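Local coordinates for gram-negative insecticidal protein (Chromobacterium piscinae, PDB 6FBM) that is an insecticidal toxin of the MACPF and beta-tripod families and probably acts by forming pores in target-cell membranes, at residues A[263-266]-A[267-271]; A[243-246]-A[247-250]; A[204-207]-A[208-212]; A[26-30]-A[31-35]. All blocks are in the same frame, centred on the assembly; numbering follows the deposited sequence.

The four contacts are local turns that follow one another along the chain, neither nested nor crossing. Contact 4 (26-35) comes first and closes the bend between strands 21-23 and 35-39. Contact 3 (204-212) ends helix 198-209, contact 2 (243-250) starts helix 246-250 after strand 232-239, and contact 1 (263-271) leads from helix 255-269 into strand 271-274. Neighbours touch in space: Leu209 and Val210 of contact 3 pack on Ile249 of contact 2, Pro243 of contact 2 meets the Tyr269 ring of contact 1, and Thr271 of contact 1 reaches Pro32 of contact 4. Contact 2 thus joins helix 198-209 to helix 255-269 within the MAC/Perforin region, and contact 4 meets contact 1 at strand 271-274.

Contact 1. Residues A[263-266]-A[267-271]; sequences AESL and LDYAT
The Tyr269 ring presents its edge to Ser265: Ser265 O lies near the ring plane, 3.3 Å from Tyr269 CD2, and Ser265 CB approaches the same carbon at 3.8 Å. Lys242 also packs on this ring. Tyr269 CG stands opposite its own carbonyl carbon (chi1 -67°), which turns the ring back along the helix, edge towards Ser265. The other flat group, the Asp268 carboxylate, is engaged through OD1 in a salt bridge to Arg55. Ser265 O takes two backbone donors: Asp268 N at 3.0 Å, from above the carbonyl plane, and Tyr269 N at 3.2 Å in a weak bond. Tyr269 N also reaches Leu266 O at 3.1 Å, well out of that carbonyl's plane. The Ser265 hydroxyl is held by Trp262 O and Lys242 N. Ala270 CB comes within 3.2 Å of Leu266 O as the chain leaves the turn. Leu266 and Leu267 pack on strand 120-134, while Asp268 and Tyr269 meet Leu47 and Gly45 of a second subunit. Two bonds three residues apart and a weak one four apart, with two donors sharing Ser265 O, mark the weakly bonded last turn of helix 255-269, where it gives way to strand 271-274 of the MAC/Perforin sheet.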
loop_
_atom_site.group_PDB
_atom_site.type_symbol
_atom_site.label_atom_id
_atom_site.label_comp_id
_atom_site.label_asym_id
_atom_site.label_seq_id
_atom_site.Cartn_x
_atom_site.Cartn_y
_atom_site.Cartn_z
ATOM N N ALA A 263 19.075 -9.566 -6.747
ATOM C CA ALA A 263 19.704 -10.347 -5.669
ATOM C C ALA A 263 19.067 -10.137 -4.308
ATOM O O ALA A 263 18.820 -11.120 -3.595
ATOM C CB ALA A 263 21.191 -10.071 -5.585
ATOM N N GLU A 264 18.802 -8.886 -3.930
ATOM C CA GLU A 264 18.138 -8.609 -2.643
ATOM C C GLU A 264 16.630 -8.962 -2.669
ATOM O O GLU A 264 16.034 -9.159 -1.628
ATOM C CB GLU A 264 18.399 -7.164 -2.173
ATOM C CG GLU A 264 17.610 -6.071 -2.913
ATOM C CD GLU A 264 18.105 -4.635 -2.662
ATOM O OE1 GLU A 264 17.983 -3.801 -3.604
ATOM O OE2 GLU A 264 18.609 -4.359 -1.537
ATOM N N SER A 265 16.026 -9.055 -3.851
ATOM C CA SER A 265 14.638 -9.480 -3.988
ATOM C C SER A 265 14.406 -10.989 -3.780
ATOM O O SER A 265 13.268 -11.424 -3.672
ATOM C CB SER A 265 14.092 -9.128 -5.383
ATOM O OG SER A 265 14.366 -10.152 -6.361
ATOM N N LEU A 266 15.459 -11.802 -3.766
ATOM C CA LEU A 266 15.287 -13.248 -3.880
ATOM C C LEU A 266 14.400 -13.859 -2.830
ATOM O O LEU A 266 13.610 -14.750 -3.132
ATOM C CB LEU A 266 16.634 -13.964 -3.904
ATOM C CG LEU A 266 17.442 -13.663 -5.154
ATOM C CD1 LEU A 266 18.787 -14.315 -5.003
ATOM C CD2 LEU A 266 16.710 -14.114 -6.395
ATOM N N LEU A 267 14.464 -13.341 -1.600
ATOM C CA LEU A 267 13.625 -13.893 -0.548
ATOM C C LEU A 267 12.146 -13.797 -0.814
ATOM O O LEU A 267 11.372 -14.659 -0.402
ATOM C CB LEU A 267 13.961 -13.302 0.809
ATOM C CG LEU A 267 13.463 -14.114 2.050
ATOM C CD1 LEU A 267 13.874 -15.582 2.058
ATOM C CD2 LEU A 267 13.961 -13.420 3.305
ATOM N N ASP A 268 11.740 -12.765 -1.504
ATOM C CA ASP A 268 10.331 -12.509 -1.782
ATOM C C ASP A 268 9.904 -13.176 -3.083
ATOM O O ASP A 268 8.709 -13.350 -3.336
ATOM C CB ASP A 268 10.041 -11.002 -1.862
ATOM C CG ASP A 268 10.565 -10.217 -0.652
ATOM O OD1 ASP A 268 10.172 -10.604 0.434
ATOM O OD2 ASP A 268 11.353 -9.251 -0.759
ATOM N N TYR A 269 10.860 -13.546 -3.926
ATOM C CA TYR A 269 10.546 -14.130 -5.219
ATOM C C TYR A 269 11.182 -15.485 -5.442
ATOM O O TYR A 269 11.341 -15.893 -6.583
ATOM C CB TYR A 269 11.031 -13.184 -6.304
ATOM C CG TYR A 269 10.280 -11.900 -6.344
ATOM C CD1 TYR A 269 9.107 -11.810 -7.086
ATOM C CD2 TYR A 269 10.729 -10.769 -5.662
ATOM C CE1 TYR A 269 8.421 -10.623 -7.186
ATOM C CE2 TYR A 269 10.030 -9.578 -5.736
ATOM C CZ TYR A 269 8.889 -9.504 -6.516
ATOM O OH TYR A 269 8.194 -8.318 -6.636
ATOM N N ALA A 270 11.574 -16.169 -4.367
ATOM C CA ALA A 270 12.291 -17.432 -4.485
ATOM C C ALA A 270 11.425 -18.510 -5.112
ATOM O O ALA A 270 10.241 -18.582 -4.822
ATOM C CB ALA A 270 12.788 -17.894 -3.132
ATOM N N THR A 271 12.034 -19.289 -6.000
ATOM C CA THR A 271 11.412 -20.475 -6.583
ATOM C C THR A 271 12.441 -21.574 -6.703
ATOM O O THR A 271 13.611 -21.363 -6.461
ATOM C CB THR A 271 10.836 -20.244 -7.995
ATOM O OG1 THR A 271 11.912 -19.987 -8.908
ATOM C CG2 THR A 271 9.884 -19.050 -8.006
#

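Contact 2. Residues A[243-246]-A[247-250]; sequences PGMT and DRIL
Met245 and Arg248 run side by side, pointing the same way, at the N-terminal start of helix 246-250 in the MAC/Perforin region, after a loop that leaves strand 232-239. The methionine is bent at both chi2 and chi3 (chi3 -81°), so its thioether folds onto the arginine rather than reaching straight out. Met245 CE lies over one face of the guanidinium, 3.7 Å from Arg248 NH2, and Met245 SD is 3.8 Å from the same nitrogen. Arg248 in turn bends at chi3 (-84°), which brings its flat end under the methyl; NH2 also makes a weak hydrogen bond to Gln261 of helix 255-269. On the same turn, Ile249 directs its CG1 branch back towards the start of the helix, with Ile249 CD1 4.2 Å from Met245 CB and Ile249 CG1 3.4 Å from Met245 O. Two i to i+4 bonds build the turn: Ile249 N to Met245 O, 3.1 Å and in the carbonyl plane, and Leu250 N to Thr246 O. Thr246 and Ile249 rest on Leu236 of strand 232-239, and Leu250 on Ile234, so the helix lies against that strand. The second bond is the shorter, 2.8 Å from Leu250 N to Thr246 O, and Leu250 CB lies 3.3 Å from that oxygen.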
loop_
_atom_site.group_PDB
_atom_site.type_symbol
_atom_site.label_atom_id
_atom_site.label_comp_id
_atom_site.label_asym_id
_atom_site.label_seq_id
_atom_site.Cartn_x
_atom_site.Cartn_y
_atom_site.Cartn_z
ATOM N N PRO A 243 10.780 -10.338 -11.379
ATOM C CA PRO A 243 10.710 -10.492 -12.828
ATOM C C PRO A 243 11.033 -9.196 -13.561
ATOM O O PRO A 243 10.995 -8.121 -12.978
ATOM C CB PRO A 243 9.253 -10.917 -13.064
ATOM C CG PRO A 243 8.490 -10.285 -11.948
ATOM C CD PRO A 243 9.441 -10.218 -10.772
ATOM N N GLY A 244 11.378 -9.324 -14.836
ATOM C CA GLY A 244 11.657 -8.185 -15.700
ATOM C C GLY A 244 12.929 -7.433 -15.377
ATOM O O GLY A 244 13.062 -6.255 -15.718
ATOM N N MET A 245 13.886 -8.112 -14.744
ATOM C CA MET A 245 15.164 -7.487 -14.420
ATOM C C MET A 245 16.257 -7.829 -15.401
ATOM O O MET A 245 17.273 -7.156 -15.415
ATOM C CB MET A 245 15.602 -7.885 -13.022
ATOM C CG MET A 245 14.605 -7.501 -11.946
ATOM S SD MET A 245 14.393 -5.704 -11.875
ATOM C CE MET A 245 15.806 -5.283 -10.915
ATOM N N THR A 246 16.076 -8.853 -16.227
ATOM C CA THR A 246 17.205 -9.346 -16.972
ATOM C C THR A 246 17.608 -8.387 -18.072
ATOM O O THR A 246 18.800 -8.256 -18.338
ATOM C CB THR A 246 16.979 -10.756 -17.517
ATOM O OG1 THR A 246 15.857 -10.759 -18.372
ATOM C CG2 THR A 246 16.746 -11.743 -16.364
ATOM N N ASP A 247 16.642 -7.700 -18.691
ATOM C CA ASP A 247 16.953 -6.707 -19.735
ATOM C C ASP A 247 17.847 -5.577 -19.217
ATOM O O ASP A 247 18.845 -5.235 -19.856
ATOM C CB ASP A 247 15.711 -6.179 -20.465
ATOM C CG ASP A 247 15.480 -6.922 -21.815
ATOM O OD1 ASP A 247 16.369 -6.819 -22.694
ATOM O OD2 ASP A 247 14.463 -7.642 -22.018
ATOM N N ARG A 248 17.532 -5.041 -18.047
ATOM C CA ARG A 248 18.401 -4.021 -17.432
ATOM C C ARG A 248 19.786 -4.569 -17.026
ATOM O O ARG A 248 20.787 -3.849 -17.147
ATOM C CB ARG A 248 17.722 -3.382 -16.206
ATOM C CG ARG A 248 17.020 -2.041 -16.413
ATOM C CD ARG A 248 17.016 -1.250 -15.092
ATOM N NE ARG A 248 15.897 -1.630 -14.205
ATOM C CZ ARG A 248 15.911 -1.621 -12.870
ATOM N NH1 ARG A 248 16.980 -1.214 -12.174
ATOM N NH2 ARG A 248 14.798 -1.970 -12.220
ATOM N N ILE A 249 19.860 -5.808 -16.535
ATOM C CA ILE A 249 21.160 -6.375 -16.142
ATOM C C ILE A 249 21.999 -6.594 -17.388
ATOM O O ILE A 249 23.171 -6.322 -17.397
ATOM C CB ILE A 249 21.015 -7.710 -15.361
ATOM C CG1 ILE A 249 20.340 -7.473 -14.002
ATOM C CG2 ILE A 249 22.373 -8.340 -15.102
ATOM C CD1 ILE A 249 19.698 -8.695 -13.400
ATOM N N LEU A 250 21.384 -7.061 -18.450
ATOM C CA LEU A 250 22.111 -7.411 -19.655
ATOM C C LEU A 250 22.588 -6.181 -20.402
ATOM O O LEU A 250 23.761 -6.053 -20.692
ATOM C CB LEU A 250 21.241 -8.302 -20.532
ATOM C CG LEU A 250 21.881 -8.918 -21.745
ATOM C CD1 LEU A 250 23.178 -9.654 -21.371
ATOM C CD2 LEU A 250 20.883 -9.879 -22.402
#

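Contact 3. Residues A[204-207]-A[208-212]; sequences MSYK and ALVGE
The C-terminal end of helix 198-209 brings Tyr206 onto Val210 and Lys207 onto Glu212. Tyr206 CG is trans to the backbone N (chi1 171°), which sends the ring along the helix towards its end; Tyr206 CE1 meets Val210 CG1 at 3.6 Å, the methyl coming obliquely to the ring. The ring's hydroxyl is hydrogen-bonded to Glu126. Regular i to i+4 bonds persist up to Val210 N, which points to Tyr206 O at 3.1 Å (N-H...O angle 162°). The chain then turns through Gly211 at positive phi, in the pattern of a Schellman motif: Glu212 N reaches back to Lys207 O at 2.8 Å and Gly211 N to Ala208 O at 3.2 Å, both bonds being weak. Lys207 is extended, and its aliphatic part passes Glu212, with Lys207 CG 3.7 Å from Glu212 OE1. Its ammonium does not pair with this carboxylate: Lys207 NZ is 5.1 Å from Glu212 OE1 and forms a salt bridge with Glu203, while Phe73 receives a cation-pi contact. Glu212 OE2 lies close to a carboxylate oxygen of Glu126, which may favour protonation of one of the two acids. Phe259 of helix 255-269 packs against Tyr206, Val210 and Glu212.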
loop_
_atom_site.group_PDB
_atom_site.type_symbol
_atom_site.label_atom_id
_atom_site.label_comp_id
_atom_site.label_asym_id
_atom_site.label_seq_id
_atom_site.Cartn_x
_atom_site.Cartn_y
_atom_site.Cartn_z
ATOM N N MET A 204 34.049 -13.915 -16.762
ATOM C CA MET A 204 34.403 -12.517 -16.497
ATOM C C MET A 204 33.372 -11.576 -17.054
ATOM O O MET A 204 33.047 -10.576 -16.420
ATOM C CB MET A 204 35.811 -12.196 -17.042
ATOM C CG MET A 204 36.942 -13.002 -16.375
ATOM S SD MET A 204 36.859 -13.044 -14.558
ATOM C CE MET A 204 37.574 -14.635 -14.187
ATOM N N SER A 205 32.848 -11.855 -18.241
ATOM C CA SER A 205 31.839 -10.979 -18.823
ATOM C C SER A 205 30.614 -10.953 -17.914
ATOM O O SER A 205 30.117 -9.867 -17.565
ATOM C CB SER A 205 31.472 -11.417 -20.224
ATOM O OG SER A 205 30.541 -10.516 -20.788
ATOM N N TYR A 206 30.158 -12.138 -17.492
ATOM C CA TYR A 206 29.024 -12.224 -16.577
ATOM C C TYR A 206 29.338 -11.466 -15.290
ATOM O O TYR A 206 28.563 -10.629 -14.867
ATOM C CB TYR A 206 28.629 -13.687 -16.258
ATOM C CG TYR A 206 27.607 -13.743 -15.163
ATOM C CD1 TYR A 206 26.272 -13.435 -15.412
ATOM C CD2 TYR A 206 27.993 -14.034 -13.839
ATOM C CE1 TYR A 206 25.351 -13.445 -14.380
ATOM C CE2 TYR A 206 27.067 -14.043 -12.810
ATOM C CZ TYR A 206 25.766 -13.744 -13.086
ATOM O OH TYR A 206 24.875 -13.745 -12.067
ATOM N N LYS A 207 30.478 -11.749 -14.681
ATOM C CA LYS A 207 30.842 -11.116 -13.398
ATOM C C LYS A 207 30.992 -9.608 -13.454
ATOM O O LYS A 207 30.688 -8.945 -12.486
ATOM C CB LYS A 207 32.093 -11.748 -12.795
ATOM C CG LYS A 207 31.788 -13.099 -12.210
ATOM C CD LYS A 207 33.019 -13.736 -11.588
ATOM C CE LYS A 207 32.632 -15.041 -10.896
ATOM N NZ LYS A 207 33.859 -15.838 -10.618
ATOM N N ALA A 208 31.460 -9.075 -14.569
ATOM C CA ALA A 208 31.545 -7.621 -14.750
ATOM C C ALA A 208 30.166 -7.021 -14.912
ATOM O O ALA A 208 29.887 -5.913 -14.435
ATOM C CB ALA A 208 32.397 -7.272 -15.958
ATOM N N LEU A 209 29.298 -7.765 -15.578
ATOM C CA LEU A 209 27.945 -7.325 -15.850
ATOM C C LEU A 209 27.152 -7.101 -14.581
ATOM O O LEU A 209 26.490 -6.087 -14.426
ATOM C CB LEU A 209 27.262 -8.381 -16.711
ATOM C CG LEU A 209 26.045 -8.036 -17.461
ATOM C CD1 LEU A 209 26.218 -6.812 -18.342
ATOM C CD2 LEU A 209 25.731 -9.237 -18.350
ATOM N N VAL A 210 27.251 -8.050 -13.670
ATOM C CA VAL A 210 26.601 -7.979 -12.383
ATOM C C VAL A 210 27.415 -7.287 -11.304
ATOM O O VAL A 210 26.974 -7.170 -10.189
ATOM C CB VAL A 210 26.174 -9.407 -11.906
ATOM C CG1 VAL A 210 25.343 -10.099 -12.986
ATOM C CG2 VAL A 210 27.312 -10.243 -11.422
ATOM N N GLY A 211 28.619 -6.866 -11.621
ATOM C CA GLY A 211 29.431 -6.073 -10.700
ATOM C C GLY A 211 30.206 -6.868 -9.681
ATOM O O GLY A 211 30.761 -6.283 -8.757
ATOM N N GLU A 212 30.282 -8.188 -9.827
ATOM C CA GLU A 212 31.152 -8.965 -8.943
ATOM C C GLU A 212 32.633 -8.680 -9.205
ATOM O O GLU A 212 33.462 -8.764 -8.278
ATOM C CB GLU A 212 30.851 -10.450 -9.027
ATOM C CG GLU A 212 29.547 -10.828 -8.328
ATOM C CD GLU A 212 29.041 -12.192 -8.719
ATOM O OE1 GLU A 212 29.898 -13.069 -9.037
ATOM O OE2 GLU A 212 27.796 -12.384 -8.661
#

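Contact 4. Residues A[26-30]-A[31-35]; sequences NGLYA and SPESL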
loop_
_atom_site.group_PDB
_atom_site.type_symbol
_atom_site.label_atom_id
_atom_site.label_comp_id
_atom_site.label_asym_id
_atom_site.label_seq_id
_atom_site.Cartn_x
_atom_site.Cartn_y
_atom_site.Cartn_z
ATOM N N ASN A 26 12.348 -33.025 -20.497
ATOM C CA ASN A 26 12.687 -32.442 -21.800
ATOM C C ASN A 26 12.386 -30.958 -21.885
ATOM O O ASN A 26 12.492 -30.397 -22.960
ATOM C CB ASN A 26 11.972 -33.214 -22.926
ATOM C CG ASN A 26 12.459 -34.648 -23.036
ATOM O OD1 ASN A 26 13.641 -34.899 -22.924
ATOM N ND2 ASN A 26 11.544 -35.596 -23.210
ATOM N N GLY A 27 12.066 -30.323 -20.754
ATOM C CA GLY A 27 11.635 -28.919 -20.727
ATOM C C GLY A 27 12.777 -27.970 -20.400
ATOM O O GLY A 27 13.858 -28.066 -20.986
ATOM N N LEU A 28 12.555 -27.043 -19.471
ATOM C CA LEU A 28 13.626 -26.132 -19.059
ATOM C C LEU A 28 14.431 -26.752 -17.928
ATOM O O LEU A 28 13.985 -27.701 -17.293
ATOM C CB LEU A 28 13.067 -24.784 -18.619
ATOM C CG LEU A 28 12.126 -24.060 -19.590
ATOM C CD1 LEU A 28 11.709 -22.755 -18.931
ATOM C CD2 LEU A 28 12.745 -23.811 -20.976
ATOM N N TYR A 29 15.630 -26.228 -17.705
ATOM C CA TYR A 29 16.466 -26.668 -16.605
ATOM C C TYR A 29 15.914 -26.032 -15.319
ATOM O O TYR A 29 15.781 -24.841 -15.224
ATOM C CB TYR A 29 17.928 -26.270 -16.825
ATOM C CG TYR A 29 18.847 -26.600 -15.668
ATOM C CD1 TYR A 29 19.475 -27.832 -15.583
ATOM C CD2 TYR A 29 19.076 -25.670 -14.644
ATOM C CE1 TYR A 29 20.311 -28.137 -14.516
ATOM C CE2 TYR A 29 19.894 -25.973 -13.570
ATOM C CZ TYR A 29 20.522 -27.195 -13.510
ATOM O OH TYR A 29 21.357 -27.511 -12.453
ATOM N N ALA A 30 15.592 -26.888 -14.356
ATOM C CA ALA A 30 15.215 -26.490 -13.000
ATOM C C ALA A 30 14.427 -25.190 -12.959
ATOM O O ALA A 30 14.889 -24.163 -12.450
ATOM C CB ALA A 30 16.441 -26.406 -12.105
ATOM N N SER A 31 13.235 -25.263 -13.538
ATOM C CA SER A 31 12.322 -24.139 -13.566
ATOM C C SER A 31 10.931 -24.622 -13.184
ATOM O O SER A 31 10.542 -25.721 -13.564
ATOM C CB SER A 31 12.260 -23.533 -14.963
ATOM O OG SER A 31 11.196 -22.632 -15.054
ATOM N N PRO A 32 10.161 -23.774 -12.479
ATOM C CA PRO A 32 8.744 -24.072 -12.241
ATOM C C PRO A 32 7.918 -24.179 -13.515
ATOM O O PRO A 32 6.889 -24.833 -13.513
ATOM C CB PRO A 32 8.274 -22.857 -11.411
ATOM C CG PRO A 32 9.515 -22.299 -10.804
ATOM C CD PRO A 32 10.575 -22.526 -11.814
ATOM N N GLU A 33 8.358 -23.539 -14.589
ATOM C CA GLU A 33 7.639 -23.596 -15.856
ATOM C C GLU A 33 7.556 -25.014 -16.407
ATOM O O GLU A 33 6.639 -25.302 -17.160
ATOM C CB GLU A 33 8.278 -22.689 -16.911
ATOM C CG GLU A 33 8.126 -21.176 -16.727
ATOM C CD GLU A 33 8.606 -20.428 -17.989
ATOM O OE1 GLU A 33 9.694 -19.783 -18.010
ATOM O OE2 GLU A 33 7.895 -20.517 -19.013
ATOM N N SER A 34 8.478 -25.895 -16.041
ATOM C CA SER A 34 8.440 -27.270 -16.510
ATOM C C SER A 34 7.858 -28.268 -15.489
ATOM O O SER A 34 7.973 -29.505 -15.692
ATOM C CB SER A 34 9.829 -27.703 -16.949
ATOM O OG SER A 34 10.196 -27.005 -18.109
ATOM N N LEU A 35 7.238 -27.756 -14.418
ATOM C CA LEU A 35 6.441 -28.601 -13.537
ATOM C C LEU A 35 5.166 -29.018 -14.248
ATOM O O LEU A 35 4.684 -28.308 -15.103
ATOM C CB LEU A 35 6.082 -27.886 -12.236
ATOM C CG LEU A 35 7.249 -27.444 -11.368
ATOM C CD1 LEU A 35 6.758 -26.462 -10.321
ATOM C CD2 LEU A 35 7.936 -28.617 -10.728
#
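Ser34 OG receives the backbone N-H of Leu28 in a short, nearly straight bond, 2.7 Å from Leu28 N to Ser34 OG (N-H...O angle 170°). The hydroxyl points away from its own carbonyl carbon (chi1 -69°), which carries it across the bend to the other arm. There it also crowds the backbone: Ser34 OG is 3.5 Å from Gly27 CA, on the side where a glycine has nothing to offer but hydrogen. The Leu28 side chain leans over the same hydroxyl, with Leu28 CB 3.7 Å from Ser34 OG, and its CD1 branch continues to the far side of the turn. Leu28 CD1 touches Glu33 OE1 at 3.7 Å and Ser31 OG at 3.9 Å, the leucine and glutamate side chains running at a slant to one another. Beyond the segments, Leu28 rests on Ala103 and Val107 of helix 102-108.

Ser31 works from within the second arm. Its OG accepts Glu33 N at 3.0 Å, while Ser31 O receives Ser34 N at 3.2 Å, so one residue receives two successive backbone N-H groups, one by its hydroxyl and one by its carbonyl. Leu35 N then bonds to Pro32 O at 3.1 Å. Tyr23 OH bridges the arms, hydrogen-bonded to both Leu28 O and Ser31 N. Ala30, at positive phi (35°), lies in the bend between the two arms. The result is an ST turn overlapping a short 3-10 turn, set in the connection between the antiparallel strands 21-23 and 35-39.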